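Local structure of resiniferatoxin-binding, phosphotriesterase-related protein (Rhodobacter sphaeroides 2.4.1, 3K2G) at residues H233-H238 and F258-M263; L296-L301 and P348-D353; R70-V75 and F269-G274. The protein probably works as a zinc-dependent hydrolase of phosphoric esters, a TIM-barrel enzyme with two metals, related to the phosphotriesterases. All blocks are in the same frame, centred on the assembly; numbering follows the deposited sequence.

Contact 1 (H233-H238 and F258-M263); sequences HTVLCH and FLEFDM. With ZN (zinc ion), chain J.
Asp262 OD1 takes two N-H groups of His238: the ring ND1 at 2.6 Å, and the backbone N in a weak, bent second bond. The straighter bond from His238 N goes to the other carboxylate oxygen, Asp262 OD2, at 2.9 Å on its syn side, so the carboxylate straddles the backbone N. The imidazole and the carboxylate are far from coplanar, their planes 69° apart, and ND1 approaches OD1 from above the carboxylate plane. With CG tucked between its own N and carbonyl carbon (chi1 42°), Asp262 turns both oxygens toward the loop that follows strand 234-236. The other ring nitrogen, His238 NE2, binds the zinc ion at 2.3 Å; the bond at ND1 probably helps fix the ring's rotation. His209, Glu177 and two waters bind the same metal. Cys237 CB lies over one face of the ring, while Met263 SE comes within 3.7 Å of His238 CB.

Behind this site, strands 234-236 and 258-261 run parallel as neighbouring staves of the TIM barrel, the two ends of a beta-alpha-beta unit whose helix is 246-255. Phe258 N binds Thr234 O, Leu236 N binds Phe258 O, and Glu260 N closes the series on Leu236 O at 2.9 Å. Leu236 and Leu259 lie side by side and point the same way, CD1 to CD2 4.2 Å, onto helix 246-255. The other face carries Val235 and Phe258, with Val235 CG2 3.9 Å from Phe258 CB. Glu260, its CG anti to the backbone N (chi1 -171°), runs past Val235 CG1; its OE1 lies 3.2 Å from Cys237 SG and accepts a weak hydrogen bond from ND1 of His34, a ligand of the other zinc ion.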
loop_
_atom_site.group_PDB
_atom_site.type_symbol
_atom_site.label_atom_id
_atom_site.label_comp_id
_atom_site.label_asym_id
_atom_site.label_seq_id
_atom_site.Cartn_x
_atom_site.Cartn_y
_atom_site.Cartn_z
ATOM N N HIS B 233 25.734 -13.907 13.827
ATOM C CA HIS B 233 25.442 -14.142 15.233
ATOM C C HIS B 233 25.306 -12.811 15.971
ATOM O O HIS B 233 25.665 -12.677 17.148
ATOM C CB HIS B 233 26.522 -15.036 15.844
ATOM C CG HIS B 233 26.517 -16.424 15.284
ATOM N ND1 HIS B 233 25.623 -17.387 15.696
ATOM C CD2 HIS B 233 27.221 -16.976 14.264
ATOM C CE1 HIS B 233 25.771 -18.471 14.953
ATOM N NE2 HIS B 233 26.734 -18.247 14.076
ATOM N N THR B 234 24.795 -11.825 15.234
ATOM C CA THR B 234 24.531 -10.488 15.753
ATOM C C THR B 234 23.009 -10.350 15.789
ATOM O O THR B 234 22.339 -10.626 14.800
ATOM C CB THR B 234 25.105 -9.390 14.833
ATOM O OG1 THR B 234 26.534 -9.474 14.825
ATOM C CG2 THR B 234 24.680 -8.005 15.320
ATOM N N VAL B 235 22.477 -9.929 16.929
ATOM C CA VAL B 235 21.040 -9.772 17.110
ATOM C C VAL B 235 20.675 -8.296 17.210
ATOM O O VAL B 235 21.216 -7.577 18.053
ATOM C CB VAL B 235 20.561 -10.469 18.408
ATOM C CG1 VAL B 235 19.068 -10.239 18.598
ATOM C CG2 VAL B 235 20.865 -11.971 18.345
ATOM N N LEU B 236 19.769 -7.849 16.343
ATOM C CA LEU B 236 19.315 -6.464 16.354
ATOM C C LEU B 236 18.024 -6.404 17.161
ATOM O O LEU B 236 17.003 -6.954 16.739
ATOM C CB LEU B 236 19.048 -5.977 14.928
ATOM C CG LEU B 236 20.250 -5.946 13.984
ATOM C CD1 LEU B 236 19.778 -5.632 12.574
ATOM C CD2 LEU B 236 21.252 -4.906 14.455
ATOM N N CYS B 237 18.075 -5.736 18.312
ATOM C CA CYS B 237 16.918 -5.620 19.206
ATOM C C CYS B 237 15.890 -4.569 18.825
ATOM O O CYS B 237 16.179 -3.621 18.097
ATOM C CB CYS B 237 17.375 -5.300 20.632
ATOM S SG CYS B 237 18.481 -6.515 21.393
ATOM N N HIS B 238 14.682 -4.756 19.347
ATOM C CA HIS B 238 13.588 -3.808 19.152
ATOM C C HIS B 238 13.196 -3.532 17.707
ATOM O O HIS B 238 13.101 -2.382 17.278
ATOM C CB HIS B 238 13.949 -2.506 19.866
ATOM C CG HIS B 238 14.539 -2.726 21.227
ATOM N ND1 HIS B 238 14.046 -3.672 22.101
ATOM C CD2 HIS B 238 15.583 -2.135 21.858
ATOM C CE1 HIS B 238 14.762 -3.655 23.213
ATOM N NE2 HIS B 238 15.700 -2.731 23.090
ATOM N N PHE B 258 20.054 -11.285 13.084
ATOM C CA PHE B 258 18.783 -11.741 13.613
ATOM C C PHE B 258 17.952 -10.479 13.828
ATOM O O PHE B 258 18.482 -9.435 14.204
ATOM C CB PHE B 258 18.984 -12.452 14.952
ATOM C CG PHE B 258 19.478 -13.864 14.827
ATOM C CD1 PHE B 258 18.586 -14.909 14.610
ATOM C CD2 PHE B 258 20.835 -14.153 14.943
ATOM C CE1 PHE B 258 19.040 -16.230 14.515
ATOM C CE2 PHE B 258 21.297 -15.467 14.848
ATOM C CZ PHE B 258 20.398 -16.509 14.634
ATOM N N LEU B 259 16.658 -10.574 13.560
ATOM C CA LEU B 259 15.749 -9.452 13.762
ATOM C C LEU B 259 14.944 -9.831 14.993
ATOM O O LEU B 259 14.123 -10.746 14.957
ATOM C CB LEU B 259 14.830 -9.279 12.551
ATOM C CG LEU B 259 15.542 -9.050 11.212
ATOM C CD1 LEU B 259 14.503 -8.786 10.130
ATOM C CD2 LEU B 259 16.506 -7.867 11.326
ATOM N N GLU B 260 15.191 -9.136 16.091
ATOM C CA GLU B 260 14.502 -9.469 17.324
ATOM C C GLU B 260 13.255 -8.648 17.621
ATOM O O GLU B 260 13.330 -7.451 17.890
ATOM C CB GLU B 260 15.481 -9.368 18.496
ATOM C CG GLU B 260 14.933 -9.910 19.801
ATOM C CD GLU B 260 15.996 -9.981 20.883
ATOM O OE1 GLU B 260 16.323 -8.938 21.493
ATOM O OE2 GLU B 260 16.517 -11.088 21.110
ATOM N N PHE B 261 12.102 -9.304 17.548
ATOM C CA PHE B 261 10.833 -8.664 17.870
ATOM C C PHE B 261 10.622 -8.978 19.350
ATOM O O PHE B 261 9.829 -9.836 19.724
ATOM C CB PHE B 261 9.719 -9.246 16.998
ATOM C CG PHE B 261 9.812 -8.816 15.561
ATOM C CD1 PHE B 261 9.180 -7.655 15.124
ATOM C CD2 PHE B 261 10.581 -9.539 14.656
ATOM C CE1 PHE B 261 9.318 -7.217 13.807
ATOM C CE2 PHE B 261 10.728 -9.112 13.340
ATOM C CZ PHE B 261 10.094 -7.951 12.912
ATOM N N ASP B 262 11.388 -8.273 20.176
ATOM C CA ASP B 262 11.372 -8.431 21.624
ATOM C C ASP B 262 10.364 -7.547 22.348
ATOM O O ASP B 262 10.437 -7.411 23.564
ATOM C CB ASP B 262 12.769 -8.138 22.182
ATOM C CG ASP B 262 13.424 -6.933 21.520
ATOM O OD1 ASP B 262 12.765 -5.877 21.400
ATOM O OD2 ASP B 262 14.605 -7.043 21.123
HETATM N N MSE B 263 9.428 -6.948 21.621
HETATM C CA MSE B 263 8.451 -6.074 22.264
HETATM C C MSE B 263 7.027 -6.607 22.201
HETATM O O MSE B 263 6.058 -5.858 22.360
HETATM C CB MSE B 263 8.534 -4.674 21.658
HETATM C CG MSE B 263 9.835 -3.971 22.025
HETATM SE SE MSE B 263 10.372 -2.482 20.921
HETATM C CE MSE B 263 8.799 -1.353 21.159
HETATM ZN ZN ZN J . 16.979 -2.113 24.896
HETATM O O HOH W 1 15.697 -3.052 26.310
HETATM O O HOH W 2 15.173 -0.646 25.517
#

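Contact 2 (L296-L301 and P348-D353); sequences LDRILL and PRRVFD
Arg350 reaches from the end of helix 337-352 to Asp297. Its CB leaves the helix toward segment 296-301, CG is set anti to the carbonyl carbon (chi1 -73°), and the chain runs extended from CG to NE. The first close atom is CD, 3.9 Å from Asp297 O and near the edge of the Arg298 guanidinium. NE and CZ then slide along Asp297 CB, and at the tip Arg350 NH1 stands 3.6 Å from that same CB. The flat guanidinium thus lays one face on the Asp297 methylene, toward the rim of the group, and does not pair with the acid. Instead, NH1 donates to Asn347 OD1, one turn back in the same helix.

The carboxylate of Asp297 is turned to its chain neighbour, with Arg298 NE 2.9 Å from Asp297 OD1 in a salt bridge approached from above the carboxylate plane. The guanidinium planes of Arg298 and Arg350 are 77° apart. Arg298 NH2 donates to the Gly256 carbonyl, and water 3 accepts from Arg298 NH1 at 3.1 Å and probably donates to Arg350 O.

Farther along, Leu300 supplies the apolar part: CD1 meets Val351 CG2 at 3.7 Å, and CD2 lies against the backbone N of Pro348.

At the N-terminal end of the barrel strands, the last turn of helix 337-352 lies beside the start of strand 299-301, with Phe258 of strand 258-261 touching Leu300, Arg350 and Val351, while Ile299 and Leu301 pack onto helix 280-292.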
loop_
_atom_site.group_PDB
_atom_site.type_symbol
_atom_site.label_atom_id
_atom_site.label_comp_id
_atom_site.label_asym_id
_atom_site.label_seq_id
_atom_site.Cartn_x
_atom_site.Cartn_y
_atom_site.Cartn_z
ATOM N N LEU B 296 12.761 -16.546 7.808
ATOM C CA LEU B 296 12.224 -17.097 9.049
ATOM C C LEU B 296 13.299 -17.478 10.064
ATOM O O LEU B 296 13.109 -17.289 11.266
ATOM C CB LEU B 296 11.355 -18.328 8.761
ATOM C CG LEU B 296 10.780 -19.071 9.977
ATOM C CD1 LEU B 296 9.861 -18.144 10.761
ATOM C CD2 LEU B 296 10.019 -20.317 9.512
ATOM N N ASP B 297 14.425 -18.009 9.598
ATOM C CA ASP B 297 15.463 -18.421 10.533
ATOM C C ASP B 297 16.216 -17.275 11.183
ATOM O O ASP B 297 17.148 -17.506 11.950
ATOM C CB ASP B 297 16.470 -19.374 9.870
ATOM C CG ASP B 297 17.221 -18.737 8.717
ATOM O OD1 ASP B 297 17.532 -17.524 8.771
ATOM O OD2 ASP B 297 17.523 -19.470 7.751
ATOM N N ARG B 298 15.816 -16.044 10.881
ATOM C CA ARG B 298 16.473 -14.876 11.452
ATOM C C ARG B 298 15.554 -14.146 12.441
ATOM O O ARG B 298 15.941 -13.138 13.039
ATOM C CB ARG B 298 16.878 -13.916 10.333
ATOM C CG ARG B 298 18.360 -13.546 10.317
ATOM C CD ARG B 298 19.219 -14.558 9.576
ATOM N NE ARG B 298 19.311 -15.845 10.254
ATOM C CZ ARG B 298 20.303 -16.204 11.066
ATOM N NH1 ARG B 298 20.285 -17.400 11.629
ATOM N NH2 ARG B 298 21.313 -15.372 11.309
ATOM N N ILE B 299 14.344 -14.669 12.622
ATOM C CA ILE B 299 13.365 -14.040 13.503
ATOM C C ILE B 299 13.374 -14.525 14.951
ATOM O O ILE B 299 13.292 -15.726 15.214
ATOM C CB ILE B 299 11.940 -14.214 12.935
ATOM C CG1 ILE B 299 11.890 -13.648 11.509
ATOM C CG2 ILE B 299 10.931 -13.501 13.834
ATOM C CD1 ILE B 299 10.560 -13.827 10.815
ATOM N N LEU B 300 13.462 -13.572 15.882
ATOM C CA LEU B 300 13.469 -13.858 17.317
ATOM C C LEU B 300 12.311 -13.115 17.990
ATOM O O LEU B 300 11.951 -12.015 17.571
ATOM C CB LEU B 300 14.791 -13.417 17.952
ATOM C CG LEU B 300 16.059 -14.102 17.427
ATOM C CD1 LEU B 300 17.279 -13.532 18.126
ATOM C CD2 LEU B 300 15.963 -15.606 17.664
ATOM N N LEU B 301 11.755 -13.719 19.041
ATOM C CA LEU B 301 10.610 -13.156 19.767
ATOM C C LEU B 301 10.818 -13.100 21.280
ATOM O O LEU B 301 11.341 -14.037 21.864
ATOM C CB LEU B 301 9.373 -14.011 19.513
ATOM C CG LEU B 301 8.958 -14.379 18.089
ATOM C CD1 LEU B 301 7.832 -15.415 18.150
ATOM C CD2 LEU B 301 8.514 -13.147 17.339
ATOM N N PRO B 348 16.587 -19.574 18.479
ATOM C CA PRO B 348 17.409 -19.204 19.637
ATOM C C PRO B 348 18.706 -20.022 19.646
ATOM O O PRO B 348 19.787 -19.498 19.925
ATOM C CB PRO B 348 16.502 -19.540 20.810
ATOM C CG PRO B 348 15.151 -19.128 20.279
ATOM C CD PRO B 348 15.174 -19.734 18.871
ATOM N N ARG B 349 18.590 -21.311 19.343
ATOM C CA ARG B 349 19.762 -22.185 19.294
ATOM C C ARG B 349 20.711 -21.676 18.204
ATOM O O ARG B 349 21.931 -21.640 18.394
ATOM C CB ARG B 349 19.344 -23.627 18.992
ATOM C CG ARG B 349 20.461 -24.656 19.165
ATOM C CD ARG B 349 19.979 -26.057 18.844
ATOM N NE ARG B 349 21.034 -27.056 18.999
ATOM C CZ ARG B 349 20.892 -28.346 18.703
ATOM N NH1 ARG B 349 19.738 -28.801 18.234
ATOM N NH2 ARG B 349 21.906 -29.183 18.872
ATOM N N ARG B 350 20.145 -21.276 17.066
ATOM C CA ARG B 350 20.950 -20.755 15.961
ATOM C C ARG B 350 21.775 -19.551 16.405
ATOM O O ARG B 350 22.878 -19.331 15.917
ATOM C CB ARG B 350 20.059 -20.342 14.782
ATOM C CG ARG B 350 19.459 -21.502 14.005
ATOM C CD ARG B 350 18.665 -21.001 12.807
ATOM N NE ARG B 350 18.399 -22.069 11.846
ATOM C CZ ARG B 350 17.197 -22.579 11.597
ATOM N NH1 ARG B 350 16.131 -22.123 12.241
ATOM N NH2 ARG B 350 17.063 -23.548 10.694
ATOM N N VAL B 351 21.230 -18.755 17.317
ATOM C CA VAL B 351 21.957 -17.590 17.794
ATOM C C VAL B 351 23.281 -17.999 18.439
ATOM O O VAL B 351 24.314 -17.360 18.224
ATOM C CB VAL B 351 21.133 -16.799 18.841
ATOM C CG1 VAL B 351 21.981 -15.668 19.430
ATOM C CG2 VAL B 351 19.868 -16.243 18.188
ATOM N N PHE B 352 23.234 -19.078 19.212
ATOM C CA PHE B 352 24.393 -19.572 19.943
ATOM C C PHE B 352 25.179 -20.684 19.260
ATOM O O PHE B 352 26.291 -20.996 19.679
ATOM C CB PHE B 352 23.940 -20.093 21.304
ATOM C CG PHE B 352 23.332 -19.045 22.184
ATOM C CD1 PHE B 352 24.142 -18.222 22.960
ATOM C CD2 PHE B 352 21.949 -18.900 22.265
ATOM C CE1 PHE B 352 23.588 -17.266 23.806
ATOM C CE2 PHE B 352 21.380 -17.944 23.109
ATOM C CZ PHE B 352 22.203 -17.126 23.886
ATOM N N ASP B 353 24.609 -21.273 18.218
ATOM C CA ASP B 353 25.253 -22.398 17.550
ATOM C C ASP B 353 25.320 -22.258 16.037
ATOM O O ASP B 353 24.309 -22.395 15.351
ATOM C CB ASP B 353 24.489 -23.673 17.904
ATOM C CG ASP B 353 25.273 -24.927 17.602
ATOM O OD1 ASP B 353 25.943 -24.967 16.549
ATOM O OD2 ASP B 353 25.205 -25.871 18.415
HETATM O O HOH W 3 23.019 -17.945 12.931
#

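Contact 3 (R70-V75 and F269-G274); sequences RQDPFV and FYADQG
Two largely irregular segments meet here, well out from the chain's centre. Segment 70-75 follows helix 66-70 and ends in a 3-10 turn at 73-75; segment 269-274 starts on the short strand 269-270, beyond barrel strand 258-261. One backbone hydrogen bond joins them, Phe269 N to Arg70 O at 3.1 Å and nearly straight (169°). Next to it the carbonyl oxygens of Gln71 and Phe269 stand only 2.9 Å apart, two acceptors pressed together. The edge of the Phe269 ring comes up to the same Gln71 carbonyl, CD2 to O 3.5 Å.

Asp72 OD1 and Asp272 OD1 come within 4.5 Å across the contact. Water 4 sits between them, donating to both and accepting from Phe74 N, which probably eases the like charges. Asp72 has further support in a salt bridge from OD2 to Arg53 and a hydrogen bond from Asn46 to OD1. With CG anti to the backbone N (chi1 -178°), its carboxylate lies against the methyl of Ala271, OD1 to CB 3.3 Å.

The aromatic part is formed by Tyr270, Phe74 and Pro73. The Tyr270 and Phe74 planes are 29° apart but slid so far that the rings hardly overlap; Phe74 CE2 touches Tyr270 CD1 at 3.7 Å. From the opposite side of the tyrosine ring plane, Pro73 CG comes obliquely to 4.0 Å from Tyr270 CE1. Asp272 OD1 meets the Phe74 ring at its edge, in plane. On the outer side, Arg70 NH2 donates to Gly315 O of the second subunit.

Phe74 lines the pocket of the bound dimercaptobutanediol, and 269-274, through Tyr270 and Asp272, packs against that phenylalanine, at the end of the barrel where TIM-barrel enzymes carry their active-site loops.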
loop_
_atom_site.group_PDB
_atom_site.type_symbol
_atom_site.label_atom_id
_atom_site.label_comp_id
_atom_site.label_asym_id
_atom_site.label_seq_id
_atom_site.Cartn_x
_atom_site.Cartn_y
_atom_site.Cartn_z
ATOM N N ARG B 70 0.063 3.498 31.292
ATOM C CA ARG B 70 0.260 2.998 29.935
ATOM C C ARG B 70 0.525 4.123 28.921
ATOM O O ARG B 70 1.085 3.879 27.850
ATOM C CB ARG B 70 -0.954 2.166 29.482
ATOM C CG ARG B 70 -1.123 0.834 30.227
ATOM C CD ARG B 70 -2.168 -0.056 29.555
ATOM N NE ARG B 70 -3.535 0.456 29.665
ATOM C CZ ARG B 70 -4.368 0.183 30.668
ATOM N NH1 ARG B 70 -3.984 -0.605 31.665
ATOM N NH2 ARG B 70 -5.595 0.691 30.672
ATOM N N GLN B 71 0.131 5.352 29.249
ATOM C CA GLN B 71 0.348 6.472 28.329
ATOM C C GLN B 71 1.682 7.182 28.589
ATOM O O GLN B 71 2.069 8.076 27.838
ATOM C CB GLN B 71 -0.783 7.507 28.440
ATOM C CG GLN B 71 -2.192 6.935 28.496
ATOM C CD GLN B 71 -2.459 5.903 27.423
ATOM O OE1 GLN B 71 -2.184 6.128 26.248
ATOM N NE2 GLN B 71 -3.009 4.767 27.824
ATOM N N ASP B 72 2.368 6.782 29.654
ATOM C CA ASP B 72 3.650 7.380 30.035
ATOM C C ASP B 72 4.268 6.544 31.170
ATOM O O ASP B 72 4.308 6.966 32.329
ATOM C CB ASP B 72 3.411 8.840 30.469
ATOM C CG ASP B 72 4.695 9.570 30.849
ATOM O OD1 ASP B 72 5.778 9.189 30.359
ATOM O OD2 ASP B 72 4.611 10.541 31.628
ATOM N N PRO B 73 4.757 5.334 30.837
ATOM C CA PRO B 73 5.377 4.385 31.774
ATOM C C PRO B 73 6.481 4.971 32.647
ATOM O O PRO B 73 6.585 4.646 33.828
ATOM C CB PRO B 73 5.918 3.289 30.854
ATOM C CG PRO B 73 4.958 3.297 29.721
ATOM C CD PRO B 73 4.767 4.782 29.471
ATOM N N PHE B 74 7.301 5.831 32.063
ATOM C CA PHE B 74 8.415 6.423 32.794
ATOM C C PHE B 74 8.066 7.548 33.752
ATOM O O PHE B 74 8.959 8.175 34.318
ATOM C CB PHE B 74 9.480 6.908 31.814
ATOM C CG PHE B 74 10.135 5.802 31.044
ATOM C CD1 PHE B 74 10.585 4.656 31.694
ATOM C CD2 PHE B 74 10.343 5.924 29.678
ATOM C CE1 PHE B 74 11.230 3.644 30.988
ATOM C CE2 PHE B 74 10.988 4.918 28.964
ATOM C CZ PHE B 74 11.435 3.778 29.622
ATOM N N VAL B 75 6.778 7.807 33.941
ATOM C CA VAL B 75 6.360 8.864 34.855
ATOM C C VAL B 75 6.398 8.369 36.299
ATOM O O VAL B 75 6.586 9.158 37.224
ATOM C CB VAL B 75 4.916 9.339 34.564
ATOM C CG1 VAL B 75 3.919 8.286 35.007
ATOM C CG2 VAL B 75 4.643 10.648 35.282
ATOM N N PHE B 269 2.652 3.949 25.194
ATOM C CA PHE B 269 2.959 5.156 24.442
ATOM C C PHE B 269 4.018 5.837 25.301
ATOM O O PHE B 269 3.772 6.142 26.467
ATOM C CB PHE B 269 1.752 6.085 24.321
ATOM C CG PHE B 269 2.075 7.393 23.646
ATOM C CD1 PHE B 269 2.419 7.425 22.299
ATOM C CD2 PHE B 269 2.092 8.583 24.372
ATOM C CE1 PHE B 269 2.782 8.624 21.676
ATOM C CE2 PHE B 269 2.452 9.788 23.763
ATOM C CZ PHE B 269 2.799 9.809 22.411
ATOM N N TYR B 270 5.200 6.059 24.744
ATOM C CA TYR B 270 6.268 6.694 25.501
ATOM C C TYR B 270 6.230 8.211 25.355
ATOM O O TYR B 270 6.812 8.776 24.425
ATOM C CB TYR B 270 7.620 6.130 25.057
ATOM C CG TYR B 270 7.826 4.712 25.526
ATOM C CD1 TYR B 270 8.017 4.431 26.879
ATOM C CD2 TYR B 270 7.782 3.645 24.634
ATOM C CE1 TYR B 270 8.154 3.127 27.336
ATOM C CE2 TYR B 270 7.918 2.333 25.083
ATOM C CZ TYR B 270 8.102 2.082 26.438
ATOM O OH TYR B 270 8.222 0.794 26.910
ATOM N N ALA B 271 5.535 8.857 26.290
ATOM C CA ALA B 271 5.366 10.308 26.293
ATOM C C ALA B 271 6.660 11.069 26.042
ATOM O O ALA B 271 6.680 12.044 25.290
ATOM C CB ALA B 271 4.749 10.753 27.614
ATOM N N ASP B 272 7.732 10.618 26.685
ATOM C CA ASP B 272 9.049 11.236 26.554
ATOM C C ASP B 272 9.514 11.339 25.106
ATOM O O ASP B 272 9.859 12.420 24.624
ATOM C CB ASP B 272 10.083 10.434 27.354
ATOM C CG ASP B 272 10.048 8.939 27.031
ATOM O OD1 ASP B 272 9.052 8.271 27.395
ATOM O OD2 ASP B 272 11.013 8.432 26.411
ATOM N N GLN B 273 9.522 10.199 24.423
ATOM C CA GLN B 273 9.957 10.118 23.034
ATOM C C GLN B 273 8.841 10.481 22.067
ATOM O O GLN B 273 9.099 10.856 20.924
ATOM C CB GLN B 273 10.419 8.694 22.714
ATOM C CG GLN B 273 11.657 8.210 23.447
ATOM C CD GLN B 273 11.726 6.688 23.477
ATOM O OE1 GLN B 273 11.107 6.046 24.328
ATOM N NE2 GLN B 273 12.455 6.103 22.530
ATOM N N GLY B 274 7.600 10.349 22.523
ATOM C CA GLY B 274 6.470 10.649 21.667
ATOM C C GLY B 274 6.284 9.534 20.656
ATOM O O GLY B 274 5.834 9.765 19.536
HETATM O O HOH W 4 6.979 7.116 29.498
#

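Contacts 1 and 2 belong to the barrel core and share a sheet: strand 258-261 pairs with 234-236 on one side and 299-301 on the other. Probable backbone bonds from Leu259 N to Arg298 O and from Phe261 N to Leu300 O tie them, and Phe258 makes a cation-pi contact with Arg298. Contact 1 is strand pairing that ends in a metal ligand; contact 2 is side-chain packing of strand against helix, with arginines and a water. Contact 3 is partly buried, at the pocket and subunit boundary, about 31 Å from contact 2 centre to centre and on the opposite side of the chain's centre, and relies on loops, aromatics and bridging water.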